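Local coordinates for protein flavoredoxin (Methanosarcina acetivorans, PDB 3BNK) that binds flavin mononucleotide and probably serves as an electron-transfer flavoprotein of the flavoredoxin family, at residues N9-F12 and I13-M16; A140-E144 and Q145-Q149. All coordinates share one frame; numbering follows the deposited sequence.

Interaction 1: residues N9-F12 and I13-M16; sequences NNVF and IYPM
The rings of F12 and Y14 each receive a neighbour from the other half of this continuous loop. Methyl CG2 of V11 meets the Y14 ring at its edge, near the ring plane, 4.0 Å from CE1, and the two side chains cross at about a right angle; valine offers an apolar methyl there. F12 O also approaches that ring obliquely, 3.0 Å from CD1. On F12 the sulfur side chain of M16 comes in obliquely, with CE 3.9 Å from CD2. This is a Met-aromatic contact, in which SD lies 5.3 Å from the ring centroid and 68° off its normal. Unbranched, apolar methionine suits the place because its bend at the last torsion (chi3 -86°) brings the methyl to both CB and CD2 of F12. A water lies in the plane of the F12 ring at its edge. It accepts from F12 N at 2.9 Å and is hydrogen-bonded to Y14 OH at 2.6 Å, so the tyrosine hydroxyl links to a backbone amide in a largely buried loop. The loop leads from strand 5-7 into strand 16-25 of the split beta-barrel found in flavin reductase-like FMN-binding proteins. A cis peptide before P15 turns the chain just ahead of M16, whose backbone bonds to L162. R39 of the second subunit makes a cation-pi contact with F12 and a hydrogen bond to V11 O. F12 neighbours W36 of the flavin site, and the M16 side chain lies about 6 Å from the bound FMN at nearest atoms.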
ATOM      1  N   ASN B   9     -14.379  -0.822  12.195  1.00 18.15           N
ATOM      2  CA  ASN B   9     -13.506  -1.851  11.614  1.00 18.05           C
ATOM      3  C   ASN B   9     -13.123  -1.596  10.164  1.00 17.77           C
ATOM      4  O   ASN B   9     -12.134  -2.143   9.674  1.00 18.18           O
ATOM      5  CB  ASN B   9     -14.173  -3.229  11.688  1.00 18.10           C
ATOM      6  CG  ASN B   9     -14.062  -3.866  13.048  1.00 18.98           C
ATOM      7  OD1 ASN B   9     -14.828  -4.780  13.386  1.00 22.11           O
ATOM      8  ND2 ASN B   9     -13.129  -3.399  13.839  1.00 17.24           N
ATOM      9  N   ASN B  10     -13.924  -0.792   9.475  1.00 17.49           N
ATOM     10  CA  ASN B  10     -13.657  -0.407   8.100  1.00 17.61           C
ATOM     11  C   ASN B  10     -12.622   0.721   8.061  1.00 17.65           C
ATOM     12  O   ASN B  10     -12.940   1.887   7.810  1.00 17.87           O
ATOM     13  CB  ASN B  10     -14.955   0.002   7.391  1.00 17.67           C
ATOM     14  CG  ASN B  10     -14.788   0.147   5.885  1.00 18.50           C
ATOM     15  OD1 ASN B  10     -15.612   0.780   5.213  1.00 20.86           O
ATOM     16  ND2 ASN B  10     -13.744  -0.443   5.348  1.00 16.42           N
ATOM     17  N   VAL B  11     -11.372   0.364   8.321  1.00 17.70           N
ATOM     18  CA  VAL B  11     -10.304   1.347   8.320  1.00 17.66           C
ATOM     19  C   VAL B  11      -9.390   1.139   7.126  1.00 17.72           C
ATOM     20  O   VAL B  11      -9.075   0.003   6.731  1.00 17.64           O
ATOM     21  CB  VAL B  11      -9.562   1.436   9.702  1.00 17.87           C
ATOM     22  CG1 VAL B  11      -9.789   0.194  10.544  1.00 16.71           C
ATOM     23  CG2 VAL B  11      -8.079   1.751   9.541  1.00 18.09           C
ATOM     24  N   PHE B  12      -8.986   2.257   6.539  1.00 17.71           N
ATOM     25  CA  PHE B  12      -8.139   2.251   5.369  1.00 16.86           C
ATOM     26  C   PHE B  12      -6.689   2.424   5.809  1.00 16.44           C
ATOM     27  O   PHE B  12      -6.413   2.725   6.980  1.00 15.45           O
ATOM     28  CB  PHE B  12      -8.583   3.364   4.420  1.00 17.90           C
ATOM     29  CG  PHE B  12      -9.899   3.083   3.723  1.00 19.88           C
ATOM     30  CD1 PHE B  12     -11.117   3.305   4.370  1.00 20.16           C
ATOM     31  CD2 PHE B  12      -9.915   2.603   2.415  1.00 21.96           C
ATOM     32  CE1 PHE B  12     -12.341   3.058   3.725  1.00 23.60           C
ATOM     33  CE2 PHE B  12     -11.126   2.347   1.755  1.00 23.92           C
ATOM     34  CZ  PHE B  12     -12.348   2.570   2.417  1.00 22.82           C
ATOM     35  N   ILE B  13      -5.756   2.214   4.883  1.00 15.27           N
ATOM     36  CA  ILE B  13      -4.345   2.368   5.210  1.00 14.47           C
ATOM     37  C   ILE B  13      -4.039   3.882   5.253  1.00 14.08           C
ATOM     38  O   ILE B  13      -4.535   4.629   4.403  1.00 13.18           O
ATOM     39  CB  ILE B  13      -3.414   1.630   4.184  1.00 14.24           C
ATOM     40  CG1 ILE B  13      -3.848   0.171   3.988  1.00 14.00           C
ATOM     41  CG2 ILE B  13      -1.920   1.737   4.598  1.00 14.67           C
ATOM     42  CD1 ILE B  13      -3.804  -0.676   5.247  1.00 13.07           C
ATOM     43  N   TYR B  14      -3.252   4.297   6.248  1.00 13.88           N
ATOM     44  CA  TYR B  14      -2.849   5.700   6.458  1.00 14.47           C
ATOM     45  C   TYR B  14      -1.380   5.968   6.111  1.00 14.05           C
ATOM     46  O   TYR B  14      -0.494   5.625   6.895  1.00 13.96           O
ATOM     47  CB  TYR B  14      -3.161   6.147   7.904  1.00 14.61           C
ATOM     48  CG  TYR B  14      -4.644   6.343   8.120  1.00 15.50           C
ATOM     49  CD1 TYR B  14      -5.481   5.257   8.354  1.00 14.29           C
ATOM     50  CD2 TYR B  14      -5.221   7.617   8.026  1.00 16.77           C
ATOM     51  CE1 TYR B  14      -6.866   5.427   8.512  1.00 14.20           C
ATOM     52  CE2 TYR B  14      -6.595   7.798   8.188  1.00 16.94           C
ATOM     53  CZ  TYR B  14      -7.410   6.699   8.426  1.00 16.60           C
ATOM     54  OH  TYR B  14      -8.770   6.881   8.566  1.00 17.50           O
ATOM     55  N   PRO B  15      -1.115   6.568   4.928  1.00 14.34           N
ATOM     56  CA  PRO B  15      -2.072   6.881   3.872  1.00 14.18           C
ATOM     57  C   PRO B  15      -2.067   5.766   2.841  1.00 14.31           C
ATOM     58  O   PRO B  15      -1.317   4.796   2.980  1.00 14.30           O
ATOM     59  CB  PRO B  15      -1.446   8.116   3.216  1.00 14.52           C
ATOM     60  CG  PRO B  15       0.045   7.798   3.273  1.00 12.88           C
ATOM     61  CD  PRO B  15       0.246   7.029   4.563  1.00 13.63           C
ATOM     62  N   MET B  16      -2.889   5.941   1.811  1.00 14.69           N
ATOM     63  CA  MET B  16      -2.811   5.179   0.584  1.00 15.23           C
ATOM     64  C   MET B  16      -1.967   5.922  -0.445  1.00 14.98           C
ATOM     65  O   MET B  16      -1.859   7.149  -0.398  1.00 15.03           O
ATOM     66  CB  MET B  16      -4.207   4.940   0.006  1.00 14.74           C
ATOM     67  CG  MET B  16      -5.056   3.956   0.794  1.00 15.24           C
ATOM     68  SD  MET B  16      -6.773   3.980   0.258  1.00 16.51           S
ATOM     69  CE  MET B  16      -7.399   5.326   1.282  1.00 15.13           C
TER
HETATM   70  O   HOH W   1     -10.018   4.772   7.628  1.00 13.25           O

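Interaction 2: residues A140-E144 and Q145-Q149; sequences AYSEE and QYLIQ
E143 and Y146 run side by side and point the same way across a turn of 3-10 helix that joins strand 130-142 to the short strand 147-148. The E143 carboxylate is turned 68° from the ring plane and meets the ring at its edge, CD lying 3.7 Å from Y146 CE1. An extended chain beyond CG (chi2 177°) carries the carboxylate that far along the ring. Q145 also lies alongside E143, and its CG sits over the centre of one face of Y146, 3.9 Å above the plane, so aliphatic carbon covers the aromatic surface. Two i+3 to i backbone bonds mark the 3-10 turn: Y146 N to E143 O and L147 N to E144 O, both 3.0 Å. The polar end of E143 looks outside the turn, to the second subunit: OE1 takes a weak hydrogen bond from A2 N of that chain, and OE2 has a long, weak ionic contact with K4 of that chain. With an alanine here, the edge of Y146 would probably lose its neighbour and K4 of the second subunit its distant counter-charge. S142 is buried and its hydroxyl is bonded to T114 O, so a short polar side chain suits the spot. That same OG rests 3.4 Å from Y146 CB, while L147 points toward the strand end, its CD2 4.0 Å from S142 CB.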
ATOM      1  N   ALA B 140       9.083  -1.767 -16.384  1.00 20.45           N
ATOM      2  CA  ALA B 140       8.906  -0.507 -15.686  1.00 21.00           C
ATOM      3  C   ALA B 140       9.527   0.617 -16.488  1.00 21.30           C
ATOM      4  O   ALA B 140      10.626   0.471 -17.034  1.00 20.94           O
ATOM      5  CB  ALA B 140       9.509  -0.571 -14.288  1.00 20.91           C
ATOM      6  N   TYR B 141       8.801   1.731 -16.559  1.00 21.75           N
ATOM      7  CA  TYR B 141       9.186   2.899 -17.349  1.00 22.51           C
ATOM      8  C   TYR B 141       9.199   4.163 -16.497  1.00 22.91           C
ATOM      9  O   TYR B 141       8.271   4.426 -15.728  1.00 21.95           O
ATOM     10  CB  TYR B 141       8.212   3.108 -18.522  1.00 22.74           C
ATOM     11  CG  TYR B 141       7.978   1.886 -19.389  1.00 23.74           C
ATOM     12  CD1 TYR B 141       7.043   0.916 -19.028  1.00 24.17           C
ATOM     13  CD2 TYR B 141       8.698   1.702 -20.579  1.00 25.44           C
ATOM     14  CE1 TYR B 141       6.829  -0.218 -19.820  1.00 23.15           C
ATOM     15  CE2 TYR B 141       8.484   0.582 -21.386  1.00 24.90           C
ATOM     16  CZ  TYR B 141       7.552  -0.375 -20.996  1.00 24.83           C
ATOM     17  OH  TYR B 141       7.342  -1.481 -21.786  1.00 23.71           O
ATOM     18  N   SER B 142      10.253   4.949 -16.647  1.00 23.97           N
ATOM     19  CA  SER B 142      10.236   6.321 -16.172  1.00 25.27           C
ATOM     20  C   SER B 142      10.943   7.228 -17.176  1.00 26.40           C
ATOM     21  O   SER B 142      11.002   6.926 -18.369  1.00 26.32           O
ATOM     22  CB  SER B 142      10.867   6.432 -14.779  1.00 25.35           C
ATOM     23  OG  SER B 142      10.630   7.714 -14.221  1.00 25.32           O
ATOM     24  N   GLU B 143      11.442   8.360 -16.689  1.00 27.84           N
ATOM     25  CA  GLU B 143      12.207   9.306 -17.503  1.00 29.06           C
ATOM     26  C   GLU B 143      13.417   9.739 -16.674  1.00 29.47           C
ATOM     27  O   GLU B 143      13.399   9.647 -15.440  1.00 28.92           O
ATOM     28  CB  GLU B 143      11.346  10.513 -17.881  1.00 29.15           C
ATOM     29  CG  GLU B 143       9.951  10.154 -18.372  1.00 31.36           C
ATOM     30  CD  GLU B 143       9.098  11.354 -18.677  1.00 33.48           C
ATOM     31  OE1 GLU B 143       9.652  12.463 -18.839  1.00 33.92           O
ATOM     32  OE2 GLU B 143       7.858  11.183 -18.757  1.00 35.89           O
ATOM     33  N   GLU B 144      14.467  10.200 -17.352  1.00 30.47           N
ATOM     34  CA  GLU B 144      15.716  10.575 -16.674  1.00 30.96           C
ATOM     35  C   GLU B 144      15.480  11.599 -15.553  1.00 30.29           C
ATOM     36  O   GLU B 144      16.107  11.508 -14.489  1.00 30.15           O
ATOM     37  CB  GLU B 144      16.766  11.064 -17.693  1.00 31.51           C
ATOM     38  CG  GLU B 144      18.181  11.307 -17.126  1.00 34.29           C
ATOM     39  CD  GLU B 144      18.477  12.790 -16.820  1.00 39.04           C
ATOM     40  OE1 GLU B 144      19.504  13.313 -17.325  1.00 40.11           O
ATOM     41  OE2 GLU B 144      17.696  13.440 -16.080  1.00 40.38           O
ATOM     42  N   GLN B 145      14.556  12.535 -15.779  1.00 29.90           N
ATOM     43  CA  GLN B 145      14.279  13.638 -14.835  1.00 29.54           C
ATOM     44  C   GLN B 145      13.592  13.195 -13.533  1.00 29.14           C
ATOM     45  O   GLN B 145      13.338  14.013 -12.640  1.00 29.09           O
ATOM     46  CB  GLN B 145      13.440  14.728 -15.509  1.00 29.94           C
ATOM     47  CG  GLN B 145      12.082  14.233 -16.008  1.00 30.90           C
ATOM     48  CD  GLN B 145      11.016  15.305 -16.011  1.00 32.43           C
ATOM     49  OE1 GLN B 145      10.080  15.256 -16.810  1.00 33.01           O
ATOM     50  NE2 GLN B 145      11.138  16.272 -15.106  1.00 33.57           N
ATOM     51  N   TYR B 146      13.286  11.903 -13.430  1.00 28.24           N
ATOM     52  CA  TYR B 146      12.664  11.357 -12.230  1.00 27.58           C
ATOM     53  C   TYR B 146      13.611  10.411 -11.498  1.00 27.67           C
ATOM     54  O   TYR B 146      13.254   9.835 -10.472  1.00 27.95           O
ATOM     55  CB  TYR B 146      11.347  10.649 -12.588  1.00 26.99           C
ATOM     56  CG  TYR B 146      10.305  11.561 -13.207  1.00 26.22           C
ATOM     57  CD1 TYR B 146       9.777  11.300 -14.481  1.00 24.92           C
ATOM     58  CD2 TYR B 146       9.859  12.697 -12.530  1.00 24.66           C
ATOM     59  CE1 TYR B 146       8.817  12.137 -15.049  1.00 24.89           C
ATOM     60  CE2 TYR B 146       8.910  13.547 -13.093  1.00 24.51           C
ATOM     61  CZ  TYR B 146       8.394  13.267 -14.345  1.00 25.78           C
ATOM     62  OH  TYR B 146       7.449  14.120 -14.885  1.00 26.76           O
ATOM     63  N   LEU B 147      14.823  10.259 -12.026  1.00 27.86           N
ATOM     64  CA  LEU B 147      15.753   9.261 -11.502  1.00 28.31           C
ATOM     65  C   LEU B 147      16.950   9.868 -10.786  1.00 28.68           C
ATOM     66  O   LEU B 147      17.450  10.925 -11.175  1.00 28.62           O
ATOM     67  CB  LEU B 147      16.229   8.318 -12.619  1.00 28.08           C
ATOM     68  CG  LEU B 147      15.157   7.624 -13.468  1.00 28.05           C
ATOM     69  CD1 LEU B 147      15.821   6.861 -14.603  1.00 27.73           C
ATOM     70  CD2 LEU B 147      14.273   6.700 -12.651  1.00 26.48           C
ATOM     71  N   ILE B 148      17.381   9.207  -9.716  1.00 29.28           N
ATOM     72  CA  ILE B 148      18.679   9.494  -9.111  1.00 30.25           C
ATOM     73  C   ILE B 148      19.455   8.191  -9.067  1.00 30.52           C
ATOM     74  O   ILE B 148      18.975   7.203  -8.517  1.00 30.64           O
ATOM     75  CB  ILE B 148      18.578  10.170  -7.707  1.00 30.20           C
ATOM     76  CG1 ILE B 148      17.957  11.572  -7.840  1.00 30.18           C
ATOM     77  CG2 ILE B 148      19.971  10.264  -7.046  1.00 30.17           C
ATOM     78  CD1 ILE B 148      17.850  12.353  -6.535  1.00 30.71           C
ATOM     79  N   GLN B 149      20.650   8.205  -9.658  1.00 31.31           N
ATOM     80  CA  GLN B 149      21.478   6.997  -9.841  1.00 31.94           C
ATOM     81  C   GLN B 149      20.671   5.802 -10.398  1.00 31.58           C
ATOM     82  O   GLN B 149      20.731   4.700  -9.859  1.00 32.32           O
ATOM     83  CB  GLN B 149      22.230   6.619  -8.550  1.00 32.16           C
ATOM     84  CG  GLN B 149      23.154   7.720  -8.008  1.00 34.38           C
ATOM     85  CD  GLN B 149      24.548   7.217  -7.612  1.00 37.48           C
ATOM     86  OE1 GLN B 149      24.712   6.084  -7.141  1.00 38.90           O
ATOM     87  NE2 GLN B 149      25.560   8.067  -7.810  1.00 37.12           N
TER

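Overall arrangement
Interactions 1 and 2 lie on opposite sides of the chain's centre, their nearest atoms about 18 Å apart. Residues 9-16 form a mostly buried loop near the flavin, whereas 140-149 form a partly exposed turn away from it, with E144 and Q145 at the surface. They share no strand: interaction 1 leads into strand 16-25, interaction 2 joins strand 130-142 to strand 147-148. In interaction 1 no direct hydrogen bond joins the segments; aromatic, sulfur and aliphatic groups meet, with a water between them. Interaction 2 rests on backbone bonds of the turn and on a carboxylate beside a ring. Both touch the second subunit, whose N-terminal arm, including I5 and I7, packs against interaction 2.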